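(r)-specific enoyl-coa hydratase (Aeromonas punctata, PDB 1IQ6) catalyses the reversible hydration of trans-2-enoyl-CoA of four to six carbon atoms to the corresponding (3R)-3-hydroxyacyl-CoA, working as a homodimer. Local coordinates at residues A25-S30 with I52-L57; R13-F18 with G91-A96; S60-L65 with L112-F117; L6-K11 with V98-L103; S75-Q80 with G127-K132. All coordinates share one frame; numbering follows the deposited sequence.

In the fold
From the N terminus, interaction 4 closes the longest loop, 6-11 meeting 98-103, and interaction 2, between 13-18 and 91-96, nests inside it along the same two strands. Nested deeper, interaction 1 joins helix 20-30 to the start of helix 55-68. After it closes, interaction 3 opens, laying helix 55-68 on strand 109-117, and then interaction 5, which pairs strand 76-84 with 123-132. Interactions 3 and 5 cross each other and both cross 2 and 4, so the strands interlock into one antiparallel sheet around the central helix.

Interaction 1: A25-S30 with I52-L57; sequences AFAALS and IVHGML
F26 of helix 20-30 sets one face of its ring against L57 and turns an edge to H54, where helix 55-68 begins. CG lies anti to the backbone N (chi1 -175°), which sends the ring across to the other segment. CB rests 3.8 Å from L57 CD2, and CG lies the same 3.8 Å from L57 CB. That methylene stands almost over the ring centre as a CH-pi contact, while S30 CB, from F26's own helix, sits over the opposite face toward the rim. On one flank, F26 CD1 meets L57 CD1 at 3.7 Å; on the other, F26 CD2 comes within 3.4 Å of H54 CG. The two rings form a T-shaped pair, edge of F26 toward face of H54, planes at 69°. H54 occupies the N-cap position of the central helix of this hot-dog fold, and the next residue, G55, probably belongs to the acyl-CoA site. The H54 imidazole also stacks on H37 and donates from NE2 to D32 O; ND1 is buried without a partner. Further out, F26 CE2 touches H54 CB at 3.6 Å. At the tip, CZ reaches the first turn of the helix, 3.7 Å from L57 N and 3.8 Å from M56 CB.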
# COMPACT_ATOMS: atom_id res chain seq x y z
N ALA B 25 -7.90 -11.25 5.62
CA ALA B 25 -6.79 -10.89 6.49
C ALA B 25 -6.38 -9.44 6.24
O ALA B 25 -6.05 -8.71 7.17
CB ALA B 25 -5.61 -11.82 6.26
N PHE B 26 -6.40 -9.02 4.98
CA PHE B 26 -6.03 -7.65 4.66
C PHE B 26 -7.08 -6.68 5.18
O PHE B 26 -6.75 -5.60 5.66
CB PHE B 26 -5.86 -7.43 3.16
CG PHE B 26 -5.36 -6.05 2.81
CD1 PHE B 26 -4.03 -5.71 3.03
CD2 PHE B 26 -6.23 -5.09 2.32
CE1 PHE B 26 -3.57 -4.42 2.76
CE2 PHE B 26 -5.78 -3.80 2.04
CZ PHE B 26 -4.45 -3.46 2.27
N ALA B 27 -8.34 -7.07 5.09
CA ALA B 27 -9.43 -6.24 5.58
C ALA B 27 -9.23 -5.99 7.07
O ALA B 27 -9.36 -4.86 7.54
CB ALA B 27 -10.77 -6.92 5.33
N ALA B 28 -8.90 -7.05 7.81
CA ALA B 28 -8.67 -6.93 9.25
C ALA B 28 -7.48 -6.02 9.60
O ALA B 28 -7.55 -5.24 10.54
CB ALA B 28 -8.46 -8.31 9.86
N LEU B 29 -6.39 -6.13 8.85
CA LEU B 29 -5.20 -5.32 9.10
C LEU B 29 -5.40 -3.85 8.73
O LEU B 29 -4.99 -2.95 9.47
CB LEU B 29 -4.01 -5.86 8.31
CG LEU B 29 -3.41 -7.20 8.74
CD1 LEU B 29 -2.50 -7.73 7.64
CD2 LEU B 29 -2.63 -7.01 10.04
N SER B 30 -6.04 -3.62 7.59
CA SER B 30 -6.28 -2.27 7.08
C SER B 30 -7.51 -1.58 7.64
O SER B 30 -7.63 -0.36 7.56
CB SER B 30 -6.43 -2.33 5.55
OG SER B 30 -7.62 -3.03 5.21
N ILE B 52 -13.91 -7.85 -5.45
CA ILE B 52 -12.58 -7.55 -5.97
C ILE B 52 -11.57 -7.41 -4.85
O ILE B 52 -11.92 -7.08 -3.71
CB ILE B 52 -12.60 -6.27 -6.83
CG1 ILE B 52 -13.01 -5.06 -5.97
CG2 ILE B 52 -13.57 -6.44 -7.99
CD1 ILE B 52 -12.97 -3.74 -6.72
N VAL B 53 -10.30 -7.67 -5.17
CA VAL B 53 -9.21 -7.57 -4.20
C VAL B 53 -8.87 -6.10 -3.94
O VAL B 53 -8.87 -5.29 -4.87
CB VAL B 53 -7.95 -8.29 -4.75
CG1 VAL B 53 -6.79 -8.14 -3.78
CG2 VAL B 53 -8.26 -9.76 -4.99
N HIS B 54 -8.58 -5.75 -2.69
CA HIS B 54 -8.21 -4.37 -2.35
C HIS B 54 -7.03 -3.93 -3.19
O HIS B 54 -6.03 -4.63 -3.28
CB HIS B 54 -7.76 -4.24 -0.90
CG HIS B 54 -8.78 -4.62 0.12
ND1 HIS B 54 -9.21 -5.92 0.29
CD2 HIS B 54 -9.41 -3.89 1.07
CE1 HIS B 54 -10.05 -5.97 1.31
NE2 HIS B 54 -10.19 -4.75 1.80
N GLY B 55 -7.13 -2.75 -3.79
CA GLY B 55 -6.02 -2.25 -4.59
C GLY B 55 -4.76 -2.13 -3.74
O GLY B 55 -3.65 -2.39 -4.20
N MET B 56 -4.92 -1.75 -2.47
CA MET B 56 -3.76 -1.60 -1.61
C MET B 56 -3.14 -2.95 -1.20
O MET B 56 -2.00 -2.99 -0.73
CB MET B 56 -4.11 -0.75 -0.38
CG MET B 56 -4.24 0.75 -0.68
SD MET B 56 -2.72 1.54 -1.34
CE MET B 56 -1.86 1.87 0.19
N LEU B 57 -3.89 -4.04 -1.37
CA LEU B 57 -3.33 -5.36 -1.08
C LEU B 57 -2.48 -5.72 -2.31
O LEU B 57 -1.37 -6.22 -2.17
CB LEU B 57 -4.45 -6.39 -0.86
CG LEU B 57 -4.00 -7.86 -0.69
CD1 LEU B 57 -2.90 -7.97 0.35
CD2 LEU B 57 -5.20 -8.72 -0.30

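Interaction 2: R13-F18 with G91-A96; sequences RLSKRF and GDEVTA
L14 and A96 face each other as an antiparallel hydrogen-bonded pair: L14 N gives to A96 O at 3.0 Å, and A96 N returns a bond to L14 O at 2.8 Å. Two residues on, K16 and V94 repeat the exchange, V94 N reaching K16 O at 2.9 Å and K16 N reaching V94 O. Between these pairs the S15 and T95 hydroxyls, on the other side of the sheet, share a hydrogen bond of 3.1 Å from OG to OG1. Beyond K16 the ladder gives way to side chains and water. Water 1 accepts from F18 N at 3.0 Å, close to K16 O and D92 O. R17 then reaches the loop that leads into strand 93-103: its NH2 donates to G91 O at 2.9 Å, onto a lone pair and in the guanidinium plane, though the N-H...O angle is a bent 143°, while E93 CB lies over the centre of one guanidinium face. R17 NE gives to water 3, which bridges to E93 OE1; the two charged groups do not meet directly. G91 N closes the end by donating to F18 O at 2.8 Å. K16 NZ leaves the pair for the second subunit, forming a salt bridge with its E31 and a hydrogen bond to its L29 O. This alternation is that of a regular antiparallel ladder, here joining 11-17, an outermost strand of this chain's hot-dog sheet, to 93-103.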
# COMPACT_ATOMS: atom_id res chain seq x y z
N ARG B 13 9.98 -10.21 -10.92
CA ARG B 13 8.55 -10.40 -10.89
C ARG B 13 8.16 -11.59 -10.02
O ARG B 13 9.00 -12.41 -9.66
CB ARG B 13 8.00 -10.61 -12.31
CG ARG B 13 8.49 -11.90 -12.98
CD ARG B 13 7.61 -12.28 -14.17
NE ARG B 13 7.69 -11.34 -15.28
CZ ARG B 13 7.04 -11.49 -16.43
NH1 ARG B 13 7.17 -10.58 -17.39
NH2 ARG B 13 6.26 -12.54 -16.62
N LEU B 14 6.88 -11.64 -9.68
CA LEU B 14 6.34 -12.75 -8.90
C LEU B 14 4.85 -12.80 -9.19
O LEU B 14 4.27 -11.82 -9.66
CB LEU B 14 6.60 -12.56 -7.39
CG LEU B 14 5.98 -11.40 -6.60
CD1 LEU B 14 4.48 -11.59 -6.44
CD2 LEU B 14 6.64 -11.36 -5.22
N SER B 15 4.24 -13.95 -8.95
CA SER B 15 2.82 -14.10 -9.18
C SER B 15 2.19 -14.59 -7.90
O SER B 15 2.84 -15.26 -7.09
CB SER B 15 2.55 -15.09 -10.31
OG SER B 15 3.04 -14.59 -11.55
N LYS B 16 0.93 -14.24 -7.70
CA LYS B 16 0.24 -14.65 -6.49
C LYS B 16 -1.27 -14.57 -6.65
O LYS B 16 -1.77 -13.76 -7.42
CB LYS B 16 0.66 -13.76 -5.32
CG LYS B 16 0.05 -14.18 -4.01
CD LYS B 16 0.71 -13.49 -2.84
CE LYS B 16 0.16 -14.03 -1.53
NZ LYS B 16 0.91 -13.53 -0.35
N ARG B 17 -1.97 -15.43 -5.92
CA ARG B 17 -3.43 -15.45 -5.94
C ARG B 17 -3.94 -15.00 -4.59
O ARG B 17 -3.61 -15.59 -3.56
CB ARG B 17 -3.94 -16.87 -6.22
CG ARG B 17 -3.84 -17.33 -7.65
CD ARG B 17 -4.37 -18.76 -7.80
NE ARG B 17 -4.22 -19.25 -9.17
CZ ARG B 17 -5.05 -18.97 -10.16
NH1 ARG B 17 -4.82 -19.45 -11.37
NH2 ARG B 17 -6.12 -18.21 -9.95
N PHE B 18 -4.73 -13.94 -4.57
CA PHE B 18 -5.31 -13.47 -3.32
C PHE B 18 -6.73 -13.98 -3.29
O PHE B 18 -7.59 -13.50 -4.03
CB PHE B 18 -5.31 -11.94 -3.25
CG PHE B 18 -3.95 -11.33 -3.07
CD1 PHE B 18 -3.41 -10.51 -4.05
CD2 PHE B 18 -3.21 -11.57 -1.91
CE1 PHE B 18 -2.15 -9.92 -3.87
CE2 PHE B 18 -1.96 -10.99 -1.73
CZ PHE B 18 -1.43 -10.16 -2.72
N GLY B 91 -9.51 -14.49 -5.87
CA GLY B 91 -9.21 -15.83 -6.33
C GLY B 91 -8.38 -15.88 -7.60
O GLY B 91 -7.74 -16.89 -7.88
N ASP B 92 -8.37 -14.78 -8.35
CA ASP B 92 -7.59 -14.73 -9.59
C ASP B 92 -6.13 -14.44 -9.30
O ASP B 92 -5.79 -13.84 -8.28
CB ASP B 92 -8.15 -13.68 -10.54
CG ASP B 92 -9.47 -14.10 -11.17
OD1 ASP B 92 -10.09 -13.27 -11.87
OD2 ASP B 92 -9.88 -15.26 -10.97
N GLU B 93 -5.26 -14.88 -10.20
CA GLU B 93 -3.83 -14.65 -10.05
C GLU B 93 -3.43 -13.31 -10.65
O GLU B 93 -4.09 -12.80 -11.56
CB GLU B 93 -3.06 -15.79 -10.73
CG GLU B 93 -1.55 -15.61 -10.75
CD GLU B 93 -0.84 -16.75 -11.47
OE1 GLU B 93 -0.51 -17.76 -10.82
OE2 GLU B 93 -0.63 -16.63 -12.70
N VAL B 94 -2.36 -12.73 -10.11
CA VAL B 94 -1.81 -11.49 -10.63
C VAL B 94 -0.30 -11.65 -10.71
O VAL B 94 0.27 -12.56 -10.10
CB VAL B 94 -2.09 -10.27 -9.72
CG1 VAL B 94 -3.59 -10.06 -9.57
CG2 VAL B 94 -1.41 -10.44 -8.37
N THR B 95 0.33 -10.78 -11.48
CA THR B 95 1.78 -10.80 -11.61
C THR B 95 2.27 -9.40 -11.28
O THR B 95 1.79 -8.41 -11.84
CB THR B 95 2.21 -11.18 -13.05
OG1 THR B 95 1.74 -12.49 -13.36
CG2 THR B 95 3.73 -11.15 -13.17
N ALA B 96 3.20 -9.31 -10.32
CA ALA B 96 3.77 -8.04 -9.91
C ALA B 96 5.12 -7.95 -10.61
O ALA B 96 5.87 -8.93 -10.64
CB ALA B 96 3.94 -8.00 -8.40
O HOH W 1 -4.19 -12.10 -6.86
O HOH W 2 -9.00 -17.99 -11.73
O HOH W 3 -1.81 -20.25 -9.25
O HOH W 4 -6.67 -12.29 -6.36

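Interaction 3: S60-L65 with L112-F117; sequences SLFSGL and LTTRIF
The contact of F62 with T114 and I116 is buried, apolar helix-on-sheet packing at the heart of the hot-dog fold, where the central helix 55-68 lies against strand 109-117. The short axes run 9.1 Å apart at 125°, a separation across which the F62 ring makes most of the contact. With CG anti to the carbonyl carbon (chi1 -64°), F62 brings one ring face over T114 and points the ring's far edge at the R115 backbone. T114 CB stands over the ring centre, 3.4 Å from the centroid and nearly along the normal, so the pair is a close CH-pi contact. The threonine hydroxyl shares that face, OG1 lying 3.5 Å from F62 CE1; its polar need is met by Q80 NE2 of strand 76-84, which holds T114 in its rotation. The far end of the ring meets backbone as well as side chain: CZ comes within 3.4 Å of T114 C, and the R115 carbonyl carbon lies in the ring plane at the edge. Y77, Q80 and L82 of strand 76-84 also pack on the phenyl, so strands 109-117 and 76-84 both pack against it. The preceding residue, L61, adds a looser touch, its CB 4.4 Å from I116 CD1. That same I116 methyl bends round to F62, where CD1 meets CE2 at 3.6 Å.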
# COMPACT_ATOMS: atom_id res chain seq x y z
N SER B 60 0.76 -3.99 -2.23
CA SER B 60 1.68 -4.46 -1.21
C SER B 60 2.71 -5.45 -1.75
O SER B 60 3.78 -5.63 -1.15
CB SER B 60 0.90 -5.08 -0.05
OG SER B 60 0.13 -4.09 0.62
N LEU B 61 2.41 -6.09 -2.88
CA LEU B 61 3.34 -7.04 -3.47
C LEU B 61 4.64 -6.36 -3.90
O LEU B 61 5.68 -7.00 -3.99
CB LEU B 61 2.71 -7.74 -4.67
CG LEU B 61 1.62 -8.76 -4.32
CD1 LEU B 61 1.05 -9.37 -5.59
CD2 LEU B 61 2.20 -9.86 -3.42
N PHE B 62 4.57 -5.06 -4.17
CA PHE B 62 5.78 -4.34 -4.57
C PHE B 62 6.79 -4.37 -3.43
O PHE B 62 7.99 -4.51 -3.65
CB PHE B 62 5.46 -2.89 -4.93
CG PHE B 62 4.55 -2.73 -6.13
CD1 PHE B 62 3.68 -1.65 -6.21
CD2 PHE B 62 4.56 -3.66 -7.17
CE1 PHE B 62 2.83 -1.48 -7.31
CE2 PHE B 62 3.71 -3.52 -8.27
CZ PHE B 62 2.84 -2.43 -8.35
N SER B 63 6.29 -4.26 -2.20
CA SER B 63 7.15 -4.28 -1.02
C SER B 63 7.93 -5.60 -0.99
O SER B 63 9.11 -5.62 -0.67
CB SER B 63 6.31 -4.13 0.25
OG SER B 63 7.11 -3.68 1.34
N GLY B 64 7.25 -6.69 -1.34
CA GLY B 64 7.89 -7.99 -1.36
C GLY B 64 9.00 -8.08 -2.40
O GLY B 64 10.09 -8.56 -2.11
N LEU B 65 8.72 -7.62 -3.61
CA LEU B 65 9.73 -7.65 -4.67
C LEU B 65 10.90 -6.73 -4.37
O LEU B 65 12.06 -7.10 -4.53
CB LEU B 65 9.11 -7.27 -6.01
CG LEU B 65 8.30 -8.37 -6.70
CD1 LEU B 65 7.64 -7.82 -7.96
CD2 LEU B 65 9.23 -9.53 -7.05
N LEU B 112 12.08 2.74 -9.50
CA LEU B 112 11.63 1.57 -10.25
C LEU B 112 10.18 1.70 -10.67
O LEU B 112 9.36 2.25 -9.94
CB LEU B 112 11.77 0.30 -9.40
CG LEU B 112 13.13 -0.05 -8.79
CD1 LEU B 112 13.25 0.60 -7.42
CD2 LEU B 112 13.29 -1.57 -8.69
N THR B 113 9.86 1.20 -11.86
CA THR B 113 8.48 1.20 -12.32
C THR B 113 7.89 -0.06 -11.70
O THR B 113 8.50 -1.12 -11.72
CB THR B 113 8.40 1.17 -13.86
OG1 THR B 113 8.72 2.47 -14.37
CG2 THR B 113 7.01 0.78 -14.33
N THR B 114 6.71 0.09 -11.11
CA THR B 114 6.02 -1.00 -10.42
C THR B 114 4.65 -1.24 -11.03
O THR B 114 3.81 -0.35 -11.05
CB THR B 114 5.87 -0.64 -8.93
OG1 THR B 114 5.15 0.59 -8.81
CG2 THR B 114 7.25 -0.46 -8.30
N ARG B 115 4.43 -2.45 -11.53
CA ARG B 115 3.17 -2.80 -12.18
C ARG B 115 2.56 -4.11 -11.73
O ARG B 115 3.27 -5.05 -11.39
CB ARG B 115 3.38 -2.85 -13.70
CG ARG B 115 3.82 -1.52 -14.26
CD ARG B 115 4.08 -1.52 -15.75
NE ARG B 115 4.31 -0.15 -16.17
CZ ARG B 115 4.83 0.21 -17.34
NH1 ARG B 115 4.99 1.50 -17.61
NH2 ARG B 115 5.19 -0.70 -18.23
N ILE B 116 1.23 -4.15 -11.71
CA ILE B 116 0.49 -5.36 -11.37
C ILE B 116 -0.35 -5.67 -12.60
O ILE B 116 -1.09 -4.80 -13.09
CB ILE B 116 -0.49 -5.16 -10.18
CG1 ILE B 116 0.26 -4.81 -8.90
CG2 ILE B 116 -1.32 -6.44 -9.99
CD1 ILE B 116 1.11 -5.94 -8.34
N PHE B 117 -0.24 -6.89 -13.11
CA PHE B 117 -1.02 -7.32 -14.26
C PHE B 117 -2.03 -8.38 -13.83
O PHE B 117 -1.73 -9.22 -12.98
CB PHE B 117 -0.13 -7.91 -15.36
CG PHE B 117 0.62 -6.88 -16.15
CD1 PHE B 117 1.88 -6.45 -15.74
CD2 PHE B 117 0.06 -6.31 -17.29
CE1 PHE B 117 2.57 -5.47 -16.45
CE2 PHE B 117 0.74 -5.32 -18.00
CZ PHE B 117 2.00 -4.90 -17.57

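Interaction 4: L6-K11 with V98-L103; sequences LEVGQK and VEVTAL
L6 and V100 with L103 form the dense end of this contact. L6 carries its CG anti to the backbone N (chi1 -171°), which brings both of its methyls down on the strand: CD1 meets V100 CG2 at 3.8 Å, and CD2 is pressed to 3.4 Å against L103 CD2, closer than carbons usually pack. L103 CD1 packs over a face of the L6 carbonyl, 3.2 Å from its O. V100 is the other centre, with its CB 3.5 Å from E7 O. Its backbone is gripped from both directions, since G9 N donates to V100 O at 2.8 Å and V100 N donates to Q10 O at 2.9 Å. Both bonds come from a type II turn running from E7 to Q10, with G9 at the third position. The turn is also braced within itself, Q10 OE1 accepting from E7 N, which stands above the amide plane rather than on a lone pair. The surface side is slacker. V8 lies on the exposed flank, its CG1 3.7 Å from V100 O while its apolar contact with V100 is loose, CG2 to CG1 4.4 Å. K11 and E99 form a non-hydrogen-bonded pair from which the lysine's end turns away. The turn leads into edge strand 11-17, lengthening its pairing with 93-103; L70, past helix 55-68, packs on L6 and V100, A110 on L6 and L112 on V100.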
# COMPACT_ATOMS: atom_id res chain seq x y z
N LEU B 6 23.61 -2.93 -8.94
CA LEU B 6 22.27 -2.64 -9.41
C LEU B 6 22.43 -1.86 -10.71
O LEU B 6 23.30 -1.00 -10.82
CB LEU B 6 21.52 -1.80 -8.38
CG LEU B 6 20.03 -1.58 -8.61
CD1 LEU B 6 19.31 -2.92 -8.61
CD2 LEU B 6 19.46 -0.68 -7.52
N GLU B 7 21.60 -2.18 -11.71
CA GLU B 7 21.68 -1.50 -12.99
C GLU B 7 20.32 -1.19 -13.58
O GLU B 7 19.35 -1.93 -13.40
CB GLU B 7 22.45 -2.37 -14.00
CG GLU B 7 23.89 -2.66 -13.63
CD GLU B 7 24.60 -3.48 -14.69
OE1 GLU B 7 24.66 -3.03 -15.85
OE2 GLU B 7 25.11 -4.58 -14.37
N VAL B 8 20.25 -0.08 -14.30
CA VAL B 8 19.02 0.33 -14.96
C VAL B 8 18.65 -0.78 -15.93
O VAL B 8 19.51 -1.31 -16.64
CB VAL B 8 19.22 1.65 -15.74
CG1 VAL B 8 18.01 1.94 -16.61
CG2 VAL B 8 19.47 2.79 -14.77
N GLY B 9 17.37 -1.15 -15.95
CA GLY B 9 16.93 -2.20 -16.84
C GLY B 9 16.73 -3.54 -16.16
O GLY B 9 16.08 -4.43 -16.72
N GLN B 10 17.31 -3.72 -14.98
CA GLN B 10 17.15 -4.98 -14.26
C GLN B 10 15.70 -5.07 -13.81
O GLN B 10 15.07 -4.06 -13.49
CB GLN B 10 18.09 -5.04 -13.05
CG GLN B 10 19.56 -5.08 -13.44
CD GLN B 10 20.49 -5.16 -12.24
OE1 GLN B 10 20.17 -4.67 -11.17
NE2 GLN B 10 21.65 -5.77 -12.44
N LYS B 11 15.16 -6.29 -13.81
CA LYS B 11 13.77 -6.49 -13.44
C LYS B 11 13.54 -7.74 -12.61
O LYS B 11 14.39 -8.62 -12.54
CB LYS B 11 12.90 -6.54 -14.70
CG LYS B 11 13.33 -7.59 -15.71
CD LYS B 11 12.48 -7.50 -16.97
CE LYS B 11 12.95 -8.49 -18.03
NZ LYS B 11 12.85 -9.91 -17.59
N VAL B 98 8.65 -5.30 -11.26
CA VAL B 98 9.39 -4.08 -10.97
C VAL B 98 10.60 -4.04 -11.89
O VAL B 98 11.12 -5.08 -12.31
CB VAL B 98 9.88 -4.01 -9.48
CG1 VAL B 98 8.68 -4.12 -8.53
CG2 VAL B 98 10.92 -5.08 -9.20
N GLU B 99 11.01 -2.83 -12.25
CA GLU B 99 12.16 -2.65 -13.12
C GLU B 99 12.88 -1.36 -12.74
O GLU B 99 12.26 -0.32 -12.57
CB GLU B 99 11.73 -2.57 -14.59
CG GLU B 99 12.87 -2.17 -15.52
CD GLU B 99 12.50 -2.22 -16.99
OE1 GLU B 99 13.35 -1.83 -17.82
OE2 GLU B 99 11.37 -2.65 -17.33
N VAL B 100 14.21 -1.44 -12.61
CA VAL B 100 15.00 -0.27 -12.27
C VAL B 100 15.02 0.69 -13.46
O VAL B 100 15.38 0.29 -14.57
CB VAL B 100 16.45 -0.64 -11.92
CG1 VAL B 100 17.24 0.62 -11.60
CG2 VAL B 100 16.47 -1.61 -10.75
N THR B 101 14.62 1.94 -13.23
CA THR B 101 14.61 2.93 -14.31
C THR B 101 15.62 4.04 -14.10
O THR B 101 15.97 4.75 -15.05
CB THR B 101 13.21 3.57 -14.47
OG1 THR B 101 12.84 4.23 -13.25
CG2 THR B 101 12.18 2.51 -14.81
N ALA B 102 16.10 4.20 -12.87
CA ALA B 102 17.08 5.24 -12.59
C ALA B 102 17.85 4.98 -11.30
O ALA B 102 17.31 4.45 -10.34
CB ALA B 102 16.38 6.60 -12.51
N LEU B 103 19.12 5.36 -11.31
CA LEU B 103 19.99 5.19 -10.15
C LEU B 103 20.71 6.51 -9.92
O LEU B 103 21.58 6.90 -10.70
CB LEU B 103 21.02 4.08 -10.40
CG LEU B 103 20.49 2.65 -10.51
CD1 LEU B 103 21.62 1.71 -10.90
CD2 LEU B 103 19.87 2.23 -9.18

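Interaction 5: S75-Q80 with G127-K132; sequences SIYLGQ and GEAVVK
I76 and K132 exchange two backbone bonds, K132 N reaching I76 O at 2.7 Å and I76 N reaching K132 O at 3.0 Å. Next along, V130 O accepts twice, from L78 N at 2.8 Å and from G79 N at 3.0 Å: a classic beta bulge, in which two consecutive residues face one. V130 N completes the exchange with G79 O at 2.8 Å. The extra residue shifts the register by one, so Q80 comes to face A129. On that side of the sheet the phenol of Y77 donates from OH to Q80 OE1 at 2.6 Å, and the amide oxygen in turn lies against the A129 methyl. The Y77 ring meets the partner strand obliquely, CE2 4.0 Å from A129 CB and CD2 near V131 CG1. Across the sheet, I76 and K132 run side by side in the same direction, CB to CB 3.9 Å, and L78 passes over V130 at roughly a right angle. Strand 76-84 is the edge of its own chain's sheet, with F62 and L66 of helix 55-68 packed on Y77; at G79 and Q80 it pairs antiparallel with a strand of the second subunit, which carries the sheet through the dimer.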
# COMPACT_ATOMS: atom_id res chain seq x y z
N SER B 75 16.90 -2.87 1.45
CA SER B 75 16.26 -1.74 0.79
C SER B 75 15.29 -1.03 1.72
O SER B 75 14.60 -1.68 2.52
CB SER B 75 15.51 -2.19 -0.46
OG SER B 75 16.39 -2.73 -1.43
N ILE B 76 15.24 0.29 1.62
CA ILE B 76 14.33 1.08 2.44
C ILE B 76 13.40 1.89 1.54
O ILE B 76 13.84 2.61 0.65
CB ILE B 76 15.11 2.04 3.37
CG1 ILE B 76 15.95 1.22 4.37
CG2 ILE B 76 14.14 2.95 4.11
CD1 ILE B 76 16.81 2.06 5.29
N TYR B 77 12.10 1.75 1.78
CA TYR B 77 11.06 2.45 1.02
C TYR B 77 11.09 3.96 1.29
O TYR B 77 11.02 4.38 2.44
CB TYR B 77 9.69 1.91 1.42
CG TYR B 77 8.83 1.35 0.31
CD1 TYR B 77 7.96 0.29 0.57
CD2 TYR B 77 8.82 1.91 -0.97
CE1 TYR B 77 7.10 -0.19 -0.40
CE2 TYR B 77 7.95 1.43 -1.96
CZ TYR B 77 7.09 0.37 -1.66
OH TYR B 77 6.22 -0.13 -2.60
N LEU B 78 11.20 4.76 0.24
CA LEU B 78 11.18 6.21 0.39
C LEU B 78 9.88 6.77 -0.17
O LEU B 78 9.34 7.75 0.33
CB LEU B 78 12.38 6.85 -0.33
CG LEU B 78 13.78 6.50 0.20
CD1 LEU B 78 14.81 7.30 -0.59
CD2 LEU B 78 13.89 6.82 1.68
N GLY B 79 9.36 6.14 -1.23
CA GLY B 79 8.12 6.61 -1.81
C GLY B 79 7.50 5.61 -2.77
O GLY B 79 8.20 4.74 -3.31
N GLN B 80 6.20 5.72 -2.97
CA GLN B 80 5.48 4.84 -3.89
C GLN B 80 4.26 5.55 -4.44
O GLN B 80 3.44 6.06 -3.68
CB GLN B 80 5.03 3.55 -3.17
CG GLN B 80 4.18 2.62 -4.04
CD GLN B 80 4.98 1.90 -5.12
OE1 GLN B 80 5.90 1.13 -4.82
NE2 GLN B 80 4.63 2.13 -6.38
N GLY B 127 2.74 2.47 -11.31
CA GLY B 127 3.29 3.57 -10.55
C GLY B 127 4.80 3.43 -10.47
O GLY B 127 5.40 2.69 -11.25
N GLU B 128 5.39 4.15 -9.53
CA GLU B 128 6.84 4.13 -9.34
C GLU B 128 7.23 4.09 -7.87
O GLU B 128 6.60 4.74 -7.03
CB GLU B 128 7.47 5.37 -9.96
CG GLU B 128 7.40 5.47 -11.47
CD GLU B 128 7.98 6.78 -11.96
OE1 GLU B 128 7.40 7.84 -11.65
OE2 GLU B 128 9.03 6.76 -12.63
N ALA B 129 8.27 3.33 -7.57
CA ALA B 129 8.79 3.25 -6.22
C ALA B 129 10.14 3.94 -6.19
O ALA B 129 10.88 3.94 -7.18
CB ALA B 129 8.95 1.79 -5.81
N VAL B 130 10.44 4.56 -5.06
CA VAL B 130 11.73 5.22 -4.85
C VAL B 130 12.25 4.54 -3.59
O VAL B 130 11.58 4.53 -2.56
CB VAL B 130 11.57 6.73 -4.59
CG1 VAL B 130 12.94 7.35 -4.32
CG2 VAL B 130 10.92 7.41 -5.79
N VAL B 131 13.44 3.95 -3.68
CA VAL B 131 14.00 3.23 -2.55
C VAL B 131 15.47 3.50 -2.28
O VAL B 131 16.25 3.73 -3.20
CB VAL B 131 13.84 1.70 -2.74
CG1 VAL B 131 12.38 1.34 -2.95
CG2 VAL B 131 14.67 1.24 -3.92
N LYS B 132 15.83 3.48 -1.00
CA LYS B 132 17.21 3.68 -0.57
C LYS B 132 17.88 2.32 -0.71
O LYS B 132 17.35 1.30 -0.25
CB LYS B 132 17.24 4.14 0.88
CG LYS B 132 18.64 4.44 1.41
CD LYS B 132 18.60 4.88 2.87
CE LYS B 132 17.80 6.16 3.05
NZ LYS B 132 17.75 6.59 4.47